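Local atomic coordinates of alpha-glucosidase (Bacteroides thetaiotaomicron, PDB entry 5XFM), a protein that hydrolyses glycosides as a calcium-containing family 97 glycoside hydrolase, acting as a bifunctional beta-L-arabinopyranosidase and alpha-galactosidase. Residues D267-I272 with H477-N482; D119-F124 with T275-D280; I383-E388 with L420-D425; I339-M344 with M389-S394. The protein carries 1 engineered substitution. All blocks are in the same frame, centred on the assembly; numbering follows the deposited sequence.

Interaction 1: residues D267-I272 with H477-N482; sequences DHLKPI and HPFIRN
L269 and F479 carry the apolar part of this contact, the two side chains crossing at about a right angle. Both methyls of L269 meet the CD2-CE2 side of the phenyl ring obliquely: CD1 comes to 3.6 Å from F479 CE2, and CD2 lies 3.6 Å from F479 CD2. CG of F479 stands anti to its carbonyl carbon (chi1 -60°), which carries the ring out of its loop to the leucine although its first bond is not aimed there. W206 and F559 also touch L269, and V568 of the C-terminal sheet touches F479.

The second meeting is of methyl and carbonyl. CG2 of I272 lies 3.3 Å from F479 O, while the longer branch of the isoleucine, CG1 and CD1, leads away from the loop. Within 477-482 the backbone is held by its own bonds: H477 O accepts from I480 N at 3.1 Å and from N482 N at 3.0 Å.

No hydrogen bond joins the two segments directly, although I272 O is bonded to T483 OG1, the residue after 477-482. The contact is thus a buried, mainly apolar junction between the N-terminal region and the catalytic domain, and between the two segments cohesion rests mainly on van der Waals packing.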
loop_
_atom_site.group_PDB
_atom_site.type_symbol
_atom_site.label_atom_id
_atom_site.label_comp_id
_atom_site.label_asym_id
_atom_site.label_seq_id
_atom_site.Cartn_x
_atom_site.Cartn_y
_atom_site.Cartn_z
ATOM N N ASP A 267 -1.061 16.158 -14.723
ATOM C CA ASP A 267 -2.133 17.135 -14.812
ATOM C C ASP A 267 -3.473 16.450 -14.576
ATOM O O ASP A 267 -4.505 17.108 -14.489
ATOM C CB ASP A 267 -2.131 17.835 -16.175
ATOM C CG ASP A 267 -2.160 16.854 -17.336
ATOM O OD1 ASP A 267 -2.010 15.631 -17.096
ATOM O OD2 ASP A 267 -2.372 17.301 -18.484
ATOM N N HIS A 268 -3.439 15.124 -14.471
ATOM C CA HIS A 268 -4.631 14.321 -14.209
ATOM C C HIS A 268 -4.381 13.240 -13.158
ATOM O O HIS A 268 -3.247 13.004 -12.746
ATOM C CB HIS A 268 -5.139 13.674 -15.504
ATOM C CG HIS A 268 -5.569 14.660 -16.545
ATOM N ND1 HIS A 268 -4.998 14.717 -17.799
ATOM C CD2 HIS A 268 -6.525 15.619 -16.522
ATOM C CE1 HIS A 268 -5.577 15.677 -18.499
ATOM N NE2 HIS A 268 -6.505 16.241 -17.747
ATOM N N LEU A 269 -5.454 12.589 -12.726
ATOM C CA LEU A 269 -5.369 11.559 -11.704
ATOM C C LEU A 269 -4.815 10.242 -12.247
ATOM O O LEU A 269 -4.383 9.385 -11.475
ATOM C CB LEU A 269 -6.746 11.341 -11.067
ATOM C CG LEU A 269 -7.113 12.356 -9.976
ATOM C CD1 LEU A 269 -8.589 12.298 -9.637
ATOM C CD2 LEU A 269 -6.272 12.112 -8.727
ATOM N N LYS A 270 -4.833 10.087 -13.570
ATOM C CA LYS A 270 -4.419 8.839 -14.227
ATOM C C LYS A 270 -2.998 8.345 -13.876
ATOM O O LYS A 270 -2.816 7.163 -13.564
ATOM C CB LYS A 270 -4.545 8.984 -15.748
ATOM C CG LYS A 270 -4.114 7.750 -16.522
ATOM C CD LYS A 270 -4.093 8.018 -18.014
ATOM C CE LYS A 270 -3.936 6.723 -18.792
ATOM N NZ LYS A 270 -2.557 6.546 -19.324
ATOM N N PRO A 271 -1.983 9.227 -13.949
ATOM C CA PRO A 271 -0.648 8.741 -13.567
ATOM C C PRO A 271 -0.530 8.402 -12.078
ATOM O O PRO A 271 0.276 7.552 -11.703
ATOM C CB PRO A 271 0.262 9.916 -13.930
ATOM C CG PRO A 271 -0.637 11.119 -13.855
ATOM C CD PRO A 271 -1.943 10.633 -14.395
ATOM N N ILE A 272 -1.321 9.069 -11.247
ATOM C CA ILE A 272 -1.393 8.764 -9.818
ATOM C C ILE A 272 -1.857 7.333 -9.580
ATOM O O ILE A 272 -1.239 6.574 -8.832
ATOM C CB ILE A 272 -2.351 9.720 -9.096
ATOM C CG1 ILE A 272 -1.922 11.171 -9.327
ATOM C CG2 ILE A 272 -2.393 9.413 -7.615
ATOM C CD1 ILE A 272 -0.642 11.537 -8.620
ATOM N N HIS A 477 -8.591 5.049 -1.446
ATOM C CA HIS A 477 -7.507 4.059 -1.563
ATOM C C HIS A 477 -6.858 3.845 -2.938
ATOM O O HIS A 477 -5.636 3.749 -3.013
ATOM C CB HIS A 477 -8.009 2.713 -1.048
ATOM C CG HIS A 477 -8.391 2.748 0.396
ATOM N ND1 HIS A 477 -7.731 3.536 1.314
ATOM C CD2 HIS A 477 -9.394 2.141 1.071
ATOM C CE1 HIS A 477 -8.297 3.395 2.499
ATOM N NE2 HIS A 477 -9.307 2.552 2.379
ATOM N N PRO A 478 -7.650 3.783 -4.024
ATOM C CA PRO A 478 -6.973 3.580 -5.308
ATOM C C PRO A 478 -6.072 4.744 -5.720
ATOM O O PRO A 478 -5.178 4.548 -6.541
ATOM C CB PRO A 478 -8.132 3.403 -6.299
ATOM C CG PRO A 478 -9.351 3.853 -5.583
ATOM C CD PRO A 478 -9.107 3.601 -4.143
ATOM N N PHE A 479 -6.319 5.929 -5.169
ATOM C CA PHE A 479 -5.504 7.107 -5.456
ATOM C C PHE A 479 -4.286 7.232 -4.528
ATOM O O PHE A 479 -3.308 7.906 -4.869
ATOM C CB PHE A 479 -6.344 8.387 -5.341
ATOM C CG PHE A 479 -7.518 8.452 -6.290
ATOM C CD1 PHE A 479 -8.802 8.163 -5.848
ATOM C CD2 PHE A 479 -7.342 8.833 -7.611
ATOM C CE1 PHE A 479 -9.882 8.236 -6.713
ATOM C CE2 PHE A 479 -8.416 8.906 -8.478
ATOM C CZ PHE A 479 -9.688 8.607 -8.028
ATOM N N ILE A 480 -4.351 6.604 -3.354
ATOM C CA ILE A 480 -3.341 6.836 -2.317
ATOM C C ILE A 480 -2.746 5.539 -1.731
ATOM O O ILE A 480 -1.751 5.029 -2.243
ATOM C CB ILE A 480 -3.917 7.709 -1.165
ATOM C CG1 ILE A 480 -4.539 8.989 -1.734
ATOM C CG2 ILE A 480 -2.833 8.075 -0.156
ATOM C CD1 ILE A 480 -5.174 9.892 -0.713
ATOM N N ARG A 481 -3.340 5.000 -0.671
ATOM C CA ARG A 481 -2.710 3.882 0.038
ATOM C C ARG A 481 -2.408 2.692 -0.871
ATOM O O ARG A 481 -1.305 2.151 -0.848
ATOM C CB ARG A 481 -3.584 3.420 1.210
ATOM C CG ARG A 481 -3.229 2.033 1.766
ATOM C CD ARG A 481 -1.802 1.939 2.318
ATOM N NE ARG A 481 -1.529 0.591 2.815
ATOM C CZ ARG A 481 -1.157 -0.432 2.053
ATOM N NH1 ARG A 481 -0.969 -0.263 0.749
ATOM N NH2 ARG A 481 -0.963 -1.628 2.597
ATOM N N ASN A 482 -3.389 2.299 -1.671
ATOM C CA ASN A 482 -3.299 1.068 -2.444
ATOM C C ASN A 482 -2.521 1.231 -3.762
ATOM O O ASN A 482 -2.046 0.246 -4.339
ATOM C CB ASN A 482 -4.720 0.531 -2.679
ATOM C CG ASN A 482 -4.742 -0.920 -3.113
ATOM O OD1 ASN A 482 -5.664 -1.356 -3.798
ATOM N ND2 ASN A 482 -3.723 -1.676 -2.719
#

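Interaction 2: residues D119-F124 with T275-D280; sequences DNDVAF and TTVPWD
D121 and T275 make the polar link between strand 121-128 and the turn that leads into helix 277-280. T275 OG1 donates to D121 OD2 at 2.6 Å, reaching that oxygen from above the carboxylate plane, 40° out of it. With OG1 anti to the backbone N (chi1 -174°), the same hydroxyl can also accept from V277 N at 3.3 Å, a nearly straight bond of 173° that closes an ST turn. One oxygen therefore serves both the ST turn ahead of the short helix and the link to the strand. D121 OD2 has a second partner in T264 OG1.

The other carboxylate oxygen works through water 1. This water donates to D121 OD1 at 2.9 Å and accepts from T276 N at 2.9 Å, bridging the aspartate to the backbone beside the ST turn.

Apolar contact comes from V277, whose CG2 sits 4.0 Å from A123 CB and also 4.0 Å from D121 CB. Its CG1 lies 3.7 Å from D121 OD2, so the valine lies against the aspartate from its CB to its carboxylate.

Strand 121-128 runs between 110-117 and 256-266 in the large antiparallel sheet of the N-terminal family 97 domain, related to galactose mutarotase. Helix 277-280 packs on this sheet: V277 also touches T262 and T264 of strand 256-266, and D280 reaches V92 and Y94 of strand 91-104.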
loop_
_atom_site.group_PDB
_atom_site.type_symbol
_atom_site.label_atom_id
_atom_site.label_comp_id
_atom_site.label_asym_id
_atom_site.label_seq_id
_atom_site.Cartn_x
_atom_site.Cartn_y
_atom_site.Cartn_z
ATOM N N ASP A 119 7.930 9.358 -17.430
ATOM C CA ASP A 119 6.961 10.338 -17.941
ATOM C C ASP A 119 6.211 11.094 -16.849
ATOM O O ASP A 119 5.952 12.290 -16.983
ATOM C CB ASP A 119 5.938 9.665 -18.858
ATOM C CG ASP A 119 6.475 9.407 -20.250
ATOM O OD1 ASP A 119 7.371 10.157 -20.707
ATOM O OD2 ASP A 119 5.976 8.458 -20.894
ATOM N N ASN A 120 5.848 10.394 -15.779
ATOM C CA ASN A 120 5.067 10.999 -14.704
ATOM C C ASN A 120 5.604 10.706 -13.312
ATOM O O ASN A 120 4.881 10.853 -12.330
ATOM C CB ASN A 120 3.614 10.537 -14.781
ATOM C CG ASN A 120 2.880 11.125 -15.967
ATOM O OD1 ASN A 120 2.484 12.292 -15.945
ATOM N ND2 ASN A 120 2.684 10.320 -17.003
ATOM N N ASP A 121 6.854 10.266 -13.219
ATOM C CA ASP A 121 7.427 9.966 -11.912
ATOM C C ASP A 121 8.880 10.398 -11.772
ATOM O O ASP A 121 9.678 10.303 -12.705
ATOM C CB ASP A 121 7.321 8.468 -11.612
ATOM C CG ASP A 121 5.903 7.954 -11.718
ATOM O OD1 ASP A 121 5.485 7.597 -12.840
ATOM O OD2 ASP A 121 5.206 7.912 -10.681
ATOM N N VAL A 122 9.205 10.875 -10.581
ATOM C CA VAL A 122 10.570 11.167 -10.193
ATOM C C VAL A 122 10.957 10.264 -9.029
ATOM O O VAL A 122 10.236 10.185 -8.048
ATOM C CB VAL A 122 10.740 12.632 -9.777
ATOM C CG1 VAL A 122 12.146 12.870 -9.248
ATOM C CG2 VAL A 122 10.426 13.563 -10.945
ATOM N N ALA A 123 12.066 9.549 -9.145
ATOM C CA ALA A 123 12.579 8.798 -8.004
ATOM C C ALA A 123 13.986 9.278 -7.725
ATOM O O ALA A 123 14.801 9.314 -8.626
ATOM C CB ALA A 123 12.567 7.306 -8.275
ATOM N N PHE A 124 14.292 9.684 -6.503
ATOM C CA PHE A 124 15.651 10.156 -6.285
ATOM C C PHE A 124 16.232 9.677 -4.977
ATOM O O PHE A 124 15.507 9.428 -4.022
ATOM C CB PHE A 124 15.732 11.690 -6.385
ATOM C CG PHE A 124 15.158 12.429 -5.210
ATOM C CD1 PHE A 124 13.819 12.778 -5.184
ATOM C CD2 PHE A 124 15.970 12.826 -4.157
ATOM C CE1 PHE A 124 13.296 13.473 -4.122
ATOM C CE2 PHE A 124 15.445 13.520 -3.086
ATOM C CZ PHE A 124 14.105 13.842 -3.070
ATOM N N THR A 275 0.646 4.574 -11.516
ATOM C CA THR A 275 2.088 4.634 -11.273
ATOM C C THR A 275 2.681 3.289 -10.848
ATOM O O THR A 275 2.051 2.511 -10.120
ATOM C CB THR A 275 2.439 5.683 -10.193
ATOM O OG1 THR A 275 3.863 5.804 -10.089
ATOM C CG2 THR A 275 1.868 5.290 -8.830
ATOM N N THR A 276 3.895 3.020 -11.322
ATOM C CA THR A 276 4.633 1.831 -10.917
ATOM C C THR A 276 5.975 2.179 -10.279
ATOM O O THR A 276 6.812 1.305 -10.068
ATOM C CB THR A 276 4.864 0.872 -12.103
ATOM O OG1 THR A 276 5.494 1.574 -13.181
ATOM C CG2 THR A 276 3.540 0.301 -12.589
ATOM N N VAL A 277 6.163 3.447 -9.926
ATOM C CA VAL A 277 7.448 3.869 -9.381
ATOM C C VAL A 277 7.882 3.143 -8.079
ATOM O O VAL A 277 9.082 3.008 -7.852
ATOM C CB VAL A 277 7.489 5.417 -9.174
ATOM C CG1 VAL A 277 6.670 5.863 -7.971
ATOM C CG2 VAL A 277 8.934 5.913 -9.065
ATOM N N PRO A 278 6.943 2.628 -7.245
ATOM C CA PRO A 278 7.505 1.847 -6.129
ATOM C C PRO A 278 8.317 0.630 -6.578
ATOM O O PRO A 278 9.182 0.161 -5.836
ATOM C CB PRO A 278 6.263 1.389 -5.352
ATOM C CG PRO A 278 5.208 2.353 -5.709
ATOM C CD PRO A 278 5.478 2.779 -7.108
ATOM N N TRP A 279 8.028 0.126 -7.775
ATOM C CA TRP A 279 8.689 -1.063 -8.289
ATOM C C TRP A 279 9.701 -0.745 -9.417
ATOM O O TRP A 279 10.541 -1.575 -9.756
ATOM C CB TRP A 279 7.625 -2.064 -8.749
ATOM C CG TRP A 279 6.623 -2.304 -7.653
ATOM C CD1 TRP A 279 6.781 -3.110 -6.565
ATOM C CD2 TRP A 279 5.333 -1.692 -7.513
ATOM N NE1 TRP A 279 5.665 -3.053 -5.766
ATOM C CE2 TRP A 279 4.762 -2.189 -6.326
ATOM C CE3 TRP A 279 4.602 -0.780 -8.282
ATOM C CZ2 TRP A 279 3.492 -1.811 -5.890
ATOM C CZ3 TRP A 279 3.339 -0.397 -7.842
ATOM C CH2 TRP A 279 2.800 -0.914 -6.660
ATOM N N ASP A 280 9.631 0.459 -9.982
ATOM C CA ASP A 280 10.527 0.840 -11.084
ATOM C C ASP A 280 12.003 0.860 -10.697
ATOM O O ASP A 280 12.872 0.540 -11.504
ATOM C CB ASP A 280 10.163 2.218 -11.633
ATOM C CG ASP A 280 8.933 2.196 -12.510
ATOM O OD1 ASP A 280 8.495 1.092 -12.917
ATOM O OD2 ASP A 280 8.418 3.297 -12.810
HETATM O O HOH W 1 5.152 4.745 -13.212
#

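Interaction 3: residues I383-E388 with L420-D425; sequences IIRKRE and LSDADD
D422 of helix 410-425 meets R385 and K386 of helix 382-395. Ahead of it, L420 turns away from the other helix and packs on V430 and F432 of strand 429-432.

At D422 the carboxylate forms a salt bridge. R385 grips it side-on, NE and NH2 both donating to the single oxygen OD2, at 2.8 Å from NE and 2.9 Å from NH2. The NE hydrogen bond uses the anti lone pair and is bent to 150°, whereas NH2 meets OD2 nearly along the C-O axis. OD2 lies in the guanidinium plane, and the carboxylate is turned 31° from that plane. The arginine chain starts extended and bends at chi3 (57°), which swings this edge toward D422; NH1 bonds instead to M379 O.

Helices 382-395 and 410-425 are successive outer helices of the (beta/alpha)8-type catalytic domain, with strand 399-403 between them in sequence.

The aliphatic part of K386 passes obliquely across the carboxylate: CG of the lysine is 3.7 Å from D422 OD2, and its CD is 3.9 Å from D422 OD1. Next in sequence, A423 packs on M389 of the facing helix and on V430.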
loop_
_atom_site.group_PDB
_atom_site.type_symbol
_atom_site.label_atom_id
_atom_site.label_comp_id
_atom_site.label_asym_id
_atom_site.label_seq_id
_atom_site.Cartn_x
_atom_site.Cartn_y
_atom_site.Cartn_z
ATOM N N ILE A 383 16.023 -18.307 16.079
ATOM C CA ILE A 383 16.034 -19.728 16.415
ATOM C C ILE A 383 14.619 -20.292 16.547
ATOM O O ILE A 383 14.255 -21.277 15.886
ATOM C CB ILE A 383 16.799 -19.981 17.723
ATOM C CG1 ILE A 383 18.287 -19.680 17.529
ATOM C CG2 ILE A 383 16.593 -21.419 18.198
ATOM C CD1 ILE A 383 19.064 -19.523 18.831
ATOM N N ILE A 384 13.826 -19.650 17.401
ATOM C CA ILE A 384 12.454 -20.072 17.658
ATOM C C ILE A 384 11.602 -19.948 16.403
ATOM O O ILE A 384 10.763 -20.809 16.124
ATOM C CB ILE A 384 11.837 -19.245 18.803
ATOM C CG1 ILE A 384 12.577 -19.534 20.107
ATOM C CG2 ILE A 384 10.352 -19.536 18.963
ATOM C CD1 ILE A 384 12.176 -18.627 21.236
ATOM N N ARG A 385 11.852 -18.896 15.628
ATOM C CA ARG A 385 11.106 -18.637 14.402
ATOM C C ARG A 385 11.341 -19.726 13.364
ATOM O O ARG A 385 10.399 -20.222 12.745
ATOM C CB ARG A 385 11.481 -17.265 13.818
ATOM C CG ARG A 385 10.738 -16.916 12.532
ATOM C CD ARG A 385 11.090 -15.519 12.035
ATOM N NE ARG A 385 12.524 -15.355 11.814
ATOM C CZ ARG A 385 13.252 -14.394 12.374
ATOM N NH1 ARG A 385 12.676 -13.515 13.181
ATOM N NH2 ARG A 385 14.551 -14.313 12.128
ATOM N N LYS A 386 12.600 -20.091 13.166
ATOM C CA LYS A 386 12.911 -21.144 12.214
ATOM C C LYS A 386 12.388 -22.503 12.699
ATOM O O LYS A 386 11.897 -23.299 11.901
ATOM C CB LYS A 386 14.417 -21.190 11.942
ATOM C CG LYS A 386 14.898 -20.019 11.105
ATOM C CD LYS A 386 16.400 -20.037 10.875
ATOM C CE LYS A 386 17.168 -19.806 12.155
ATOM N NZ LYS A 386 18.635 -19.971 11.962
ATOM N N ARG A 387 12.448 -22.747 14.005
ATOM C CA ARG A 387 11.825 -23.953 14.566
ATOM C C ARG A 387 10.327 -24.013 14.205
ATOM O O ARG A 387 9.804 -25.026 13.688
ATOM C CB ARG A 387 12.021 -23.977 16.083
ATOM C CG ARG A 387 11.409 -25.174 16.798
ATOM C CD ARG A 387 11.806 -25.171 18.270
ATOM N NE ARG A 387 13.256 -25.281 18.411
ATOM C CZ ARG A 387 14.011 -24.439 19.108
ATOM N NH1 ARG A 387 13.453 -23.418 19.742
ATOM N NH2 ARG A 387 15.328 -24.610 19.166
ATOM N N GLU A 388 9.661 -22.889 14.444
ATOM C CA GLU A 388 8.248 -22.744 14.146
ATOM C C GLU A 388 7.959 -23.014 12.683
ATOM O O GLU A 388 7.083 -23.811 12.361
ATOM C CB GLU A 388 7.773 -21.342 14.523
ATOM C CG GLU A 388 6.266 -21.169 14.513
ATOM C CD GLU A 388 5.586 -21.854 15.681
ATOM O OE1 GLU A 388 6.265 -22.136 16.694
ATOM O OE2 GLU A 388 4.368 -22.105 15.586
ATOM N N LEU A 420 10.551 -12.401 6.553
ATOM C CA LEU A 420 10.302 -12.744 5.150
ATOM C C LEU A 420 11.291 -13.772 4.585
ATOM O O LEU A 420 10.910 -14.659 3.805
ATOM C CB LEU A 420 10.328 -11.481 4.281
ATOM C CG LEU A 420 9.001 -10.728 4.213
ATOM C CD1 LEU A 420 9.173 -9.306 3.695
ATOM C CD2 LEU A 420 8.075 -11.514 3.299
ATOM N N SER A 421 12.554 -13.638 4.972
ATOM C CA SER A 421 13.622 -14.472 4.437
ATOM C C SER A 421 13.533 -15.918 4.982
ATOM O O SER A 421 13.635 -16.894 4.223
ATOM C CB SER A 421 14.977 -13.834 4.755
ATOM O OG SER A 421 16.035 -14.503 4.107
ATOM N N ASP A 422 13.355 -16.054 6.297
ATOM C CA ASP A 422 13.161 -17.384 6.895
ATOM C C ASP A 422 11.887 -18.044 6.330
ATOM O O ASP A 422 11.850 -19.254 6.029
ATOM C CB ASP A 422 13.088 -17.284 8.421
ATOM C CG ASP A 422 14.441 -16.970 9.058
ATOM O OD1 ASP A 422 15.489 -17.202 8.411
ATOM O OD2 ASP A 422 14.456 -16.495 10.212
ATOM N N ALA A 423 10.848 -17.227 6.183
ATOM C CA ALA A 423 9.599 -17.683 5.595
ATOM C C ALA A 423 9.835 -18.278 4.223
ATOM O O ALA A 423 9.403 -19.400 3.949
ATOM C CB ALA A 423 8.596 -16.543 5.502
ATOM N N ASP A 424 10.523 -17.535 3.358
ATOM C CA ASP A 424 10.806 -18.063 2.034
ATOM C C ASP A 424 11.616 -19.336 2.102
ATOM O O ASP A 424 11.414 -20.236 1.290
ATOM C CB ASP A 424 11.557 -17.074 1.158
ATOM C CG ASP A 424 11.792 -17.635 -0.235
ATOM O OD1 ASP A 424 10.790 -17.796 -0.967
ATOM O OD2 ASP A 424 12.953 -17.974 -0.570
ATOM N N ASP A 425 12.551 -19.408 3.045
ATOM C CA ASP A 425 13.316 -20.645 3.215
ATOM C C ASP A 425 12.393 -21.822 3.556
ATOM O O ASP A 425 12.719 -22.975 3.282
ATOM C CB ASP A 425 14.382 -20.486 4.297
ATOM C CG ASP A 425 15.547 -19.620 3.844
ATOM O OD1 ASP A 425 15.771 -19.519 2.622
ATOM O OD2 ASP A 425 16.242 -19.047 4.711
#

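Interaction 4: residues I339-M344 with M389-S394; sequences IGHQRM and MKWLQS
H341 and W391 are brought together by their first torsions: CG of H341 lies anti to its carbonyl carbon (chi1 -79°), and CG of W391 lies anti to its backbone N (chi1 175°), which extends the indole across the gap between the helices. The backbones stay well apart, with 9.3 Å between H341 CA and W391 CA, so the long tryptophan does the spanning.

The rings meet obliquely. CD2 of H341 sits over one face of the indole, offset toward the rim, at 3.4 Å from both CH2 and CZ3 of W391. The imidazole and the six-membered ring have centroids 4.4 Å apart and planes at 49°, an inclination between parallel stacking and a T-shape. The backbone joins in too, H341 O lying 3.2 Å from W391 CZ2. E388 OE2 accepts from H341 NE2 and should limit rotation of the imidazole, while W335 meets its ring.

M344 adds an aliphatic contact, its CG lying 4.0 Å from W391 CH2. The chain then bends at chi2 and chi3, leading the sulfur end away from the tryptophan; M344 also touches L358 and L360 of strand 357-363.

W391 also touches Y362, so the indole packs on strand 357-363 as well as on the opening turn of helix 341-353. Helices 341-353 and 382-395 flank this strand in chain order, an arrangement characteristic of the alternating strands and helices of a TIM-type barrel.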
loop_
_atom_site.group_PDB
_atom_site.type_symbol
_atom_site.label_atom_id
_atom_site.label_comp_id
_atom_site.label_asym_id
_atom_site.label_seq_id
_atom_site.Cartn_x
_atom_site.Cartn_y
_atom_site.Cartn_z
ATOM N N ILE A 339 -6.939 -23.874 20.372
ATOM C CA ILE A 339 -6.998 -25.062 19.520
ATOM C C ILE A 339 -5.743 -25.922 19.690
ATOM O O ILE A 339 -5.828 -27.145 19.846
ATOM C CB ILE A 339 -7.169 -24.690 18.031
ATOM C CG1 ILE A 339 -8.500 -23.963 17.814
ATOM C CG2 ILE A 339 -7.110 -25.934 17.158
ATOM C CD1 ILE A 339 -8.620 -23.255 16.474
ATOM N N GLY A 340 -4.583 -25.277 19.644
ATOM C CA GLY A 340 -3.321 -25.942 19.898
ATOM C C GLY A 340 -2.603 -26.411 18.654
ATOM O O GLY A 340 -3.224 -26.666 17.624
ATOM N N HIS A 341 -1.282 -26.538 18.768
ATOM C CA HIS A 341 -0.426 -26.963 17.664
ATOM C C HIS A 341 -0.766 -28.380 17.226
ATOM O O HIS A 341 -0.674 -28.710 16.041
ATOM C CB HIS A 341 1.056 -26.891 18.055
ATOM C CG HIS A 341 1.642 -25.511 17.998
ATOM N ND1 HIS A 341 1.319 -24.530 18.907
ATOM C CD2 HIS A 341 2.546 -24.961 17.151
ATOM C CE1 HIS A 341 1.989 -23.426 18.618
ATOM N NE2 HIS A 341 2.741 -23.663 17.558
ATOM N N GLN A 342 -1.148 -29.216 18.189
ATOM C CA GLN A 342 -1.368 -30.640 17.935
ATOM C C GLN A 342 -2.588 -30.906 17.061
ATOM O O GLN A 342 -2.514 -31.660 16.097
ATOM C CB GLN A 342 -1.552 -31.379 19.257
ATOM C CG GLN A 342 -0.315 -31.464 20.114
ATOM C CD GLN A 342 -0.622 -31.126 21.555
ATOM O OE1 GLN A 342 -1.652 -30.514 21.855
ATOM N NE2 GLN A 342 0.278 -31.499 22.457
ATOM N N ARG A 343 -3.708 -30.266 17.387
ATOM C CA ARG A 343 -4.940 -30.461 16.623
ATOM C C ARG A 343 -4.908 -29.701 15.310
ATOM O O ARG A 343 -5.683 -29.993 14.384
ATOM C CB ARG A 343 -6.176 -30.047 17.424
ATOM C CG ARG A 343 -6.392 -30.832 18.698
ATOM C CD ARG A 343 -7.846 -30.741 19.101
ATOM N NE ARG A 343 -8.663 -31.415 18.093
ATOM C CZ ARG A 343 -9.986 -31.311 17.991
ATOM N NH1 ARG A 343 -10.665 -30.527 18.819
ATOM N NH2 ARG A 343 -10.628 -31.976 17.039
ATOM N N MET A 344 -4.025 -28.708 15.244
ATOM C CA MET A 344 -3.821 -27.952 14.014
ATOM C C MET A 344 -3.463 -28.872 12.857
ATOM O O MET A 344 -3.857 -28.617 11.734
ATOM C CB MET A 344 -2.729 -26.899 14.195
ATOM C CG MET A 344 -2.584 -25.960 13.007
ATOM S SD MET A 344 -4.164 -25.203 12.543
ATOM C CE MET A 344 -4.554 -24.269 14.022
ATOM N N MET A 389 8.742 -22.390 11.806
ATOM C CA MET A 389 8.528 -22.454 10.363
ATOM C C MET A 389 8.826 -23.842 9.789
ATOM O O MET A 389 8.237 -24.253 8.787
ATOM C CB MET A 389 9.379 -21.389 9.662
ATOM C CG MET A 389 8.800 -19.977 9.749
ATOM S SD MET A 389 9.865 -18.675 9.057
ATOM C CE MET A 389 8.882 -17.220 9.426
ATOM N N LYS A 390 9.764 -24.544 10.413
ATOM C CA LYS A 390 9.997 -25.953 10.120
ATOM C C LYS A 390 8.736 -26.756 10.419
ATOM O O LYS A 390 8.316 -27.598 9.610
ATOM C CB LYS A 390 11.175 -26.494 10.937
ATOM C CG LYS A 390 11.511 -27.942 10.642
ATOM C CD LYS A 390 12.905 -28.069 10.043
ATOM C CE LYS A 390 13.409 -29.512 10.088
ATOM N NZ LYS A 390 13.397 -30.097 11.459
ATOM N N TRP A 391 8.155 -26.517 11.596
ATOM C CA TRP A 391 6.882 -27.168 11.931
ATOM C C TRP A 391 5.796 -26.839 10.891
ATOM O O TRP A 391 5.127 -27.744 10.369
ATOM C CB TRP A 391 6.417 -26.769 13.335
ATOM C CG TRP A 391 5.066 -27.307 13.718
ATOM C CD1 TRP A 391 4.767 -28.597 14.066
ATOM C CD2 TRP A 391 3.836 -26.571 13.817
ATOM N NE1 TRP A 391 3.426 -28.709 14.362
ATOM C CE2 TRP A 391 2.834 -27.480 14.220
ATOM C CE3 TRP A 391 3.485 -25.236 13.603
ATOM C CZ2 TRP A 391 1.507 -27.094 14.407
ATOM C CZ3 TRP A 391 2.166 -24.850 13.787
ATOM C CH2 TRP A 391 1.193 -25.777 14.186
ATOM N N LEU A 392 5.638 -25.550 10.582
ATOM C CA LEU A 392 4.643 -25.101 9.605
ATOM C C LEU A 392 4.799 -25.828 8.284
ATOM O O LEU A 392 3.826 -26.364 7.749
ATOM C CB LEU A 392 4.737 -23.586 9.350
ATOM C CG LEU A 392 4.088 -22.531 10.265
ATOM C CD1 LEU A 392 4.368 -22.765 11.704
ATOM C CD2 LEU A 392 4.545 -21.137 9.908
ATOM N N GLN A 393 6.033 -25.867 7.784
ATOM C CA GLN A 393 6.320 -26.478 6.498
ATOM C C GLN A 393 6.086 -27.978 6.506
ATOM O O GLN A 393 5.556 -28.541 5.545
ATOM C CB GLN A 393 7.765 -26.202 6.098
ATOM C CG GLN A 393 8.098 -26.624 4.688
ATOM C CD GLN A 393 9.545 -26.366 4.354
ATOM O OE1 GLN A 393 10.397 -26.329 5.242
ATOM N NE2 GLN A 393 9.832 -26.162 3.076
ATOM N N SER A 394 6.486 -28.625 7.594
ATOM C CA SER A 394 6.234 -30.050 7.759
ATOM C C SER A 394 4.726 -30.339 7.743
ATOM O O SER A 394 4.293 -31.386 7.257
ATOM C CB SER A 394 6.874 -30.559 9.055
ATOM O OG SER A 394 6.087 -30.221 10.184
#

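In the fold
Interactions 1 and 2 are buried, whereas interactions 3 and 4 are partly buried on the outer helices of the catalytic barrel. The first pair uses consecutive short helices, 270-274 and 277-280, and P271 packs on N120 where the contacts touch. Interaction 1 reaches across to the barrel domain by apolar contact, while interaction 2 stays within the N-terminal range and relies on hydroxyl, carboxylate and water. The second pair shares helix 382-395, with charged groups in interaction 3 and aromatic ones in interaction 4, the centres about 13 Å apart. M389 lies against 420-425, linking that pair further.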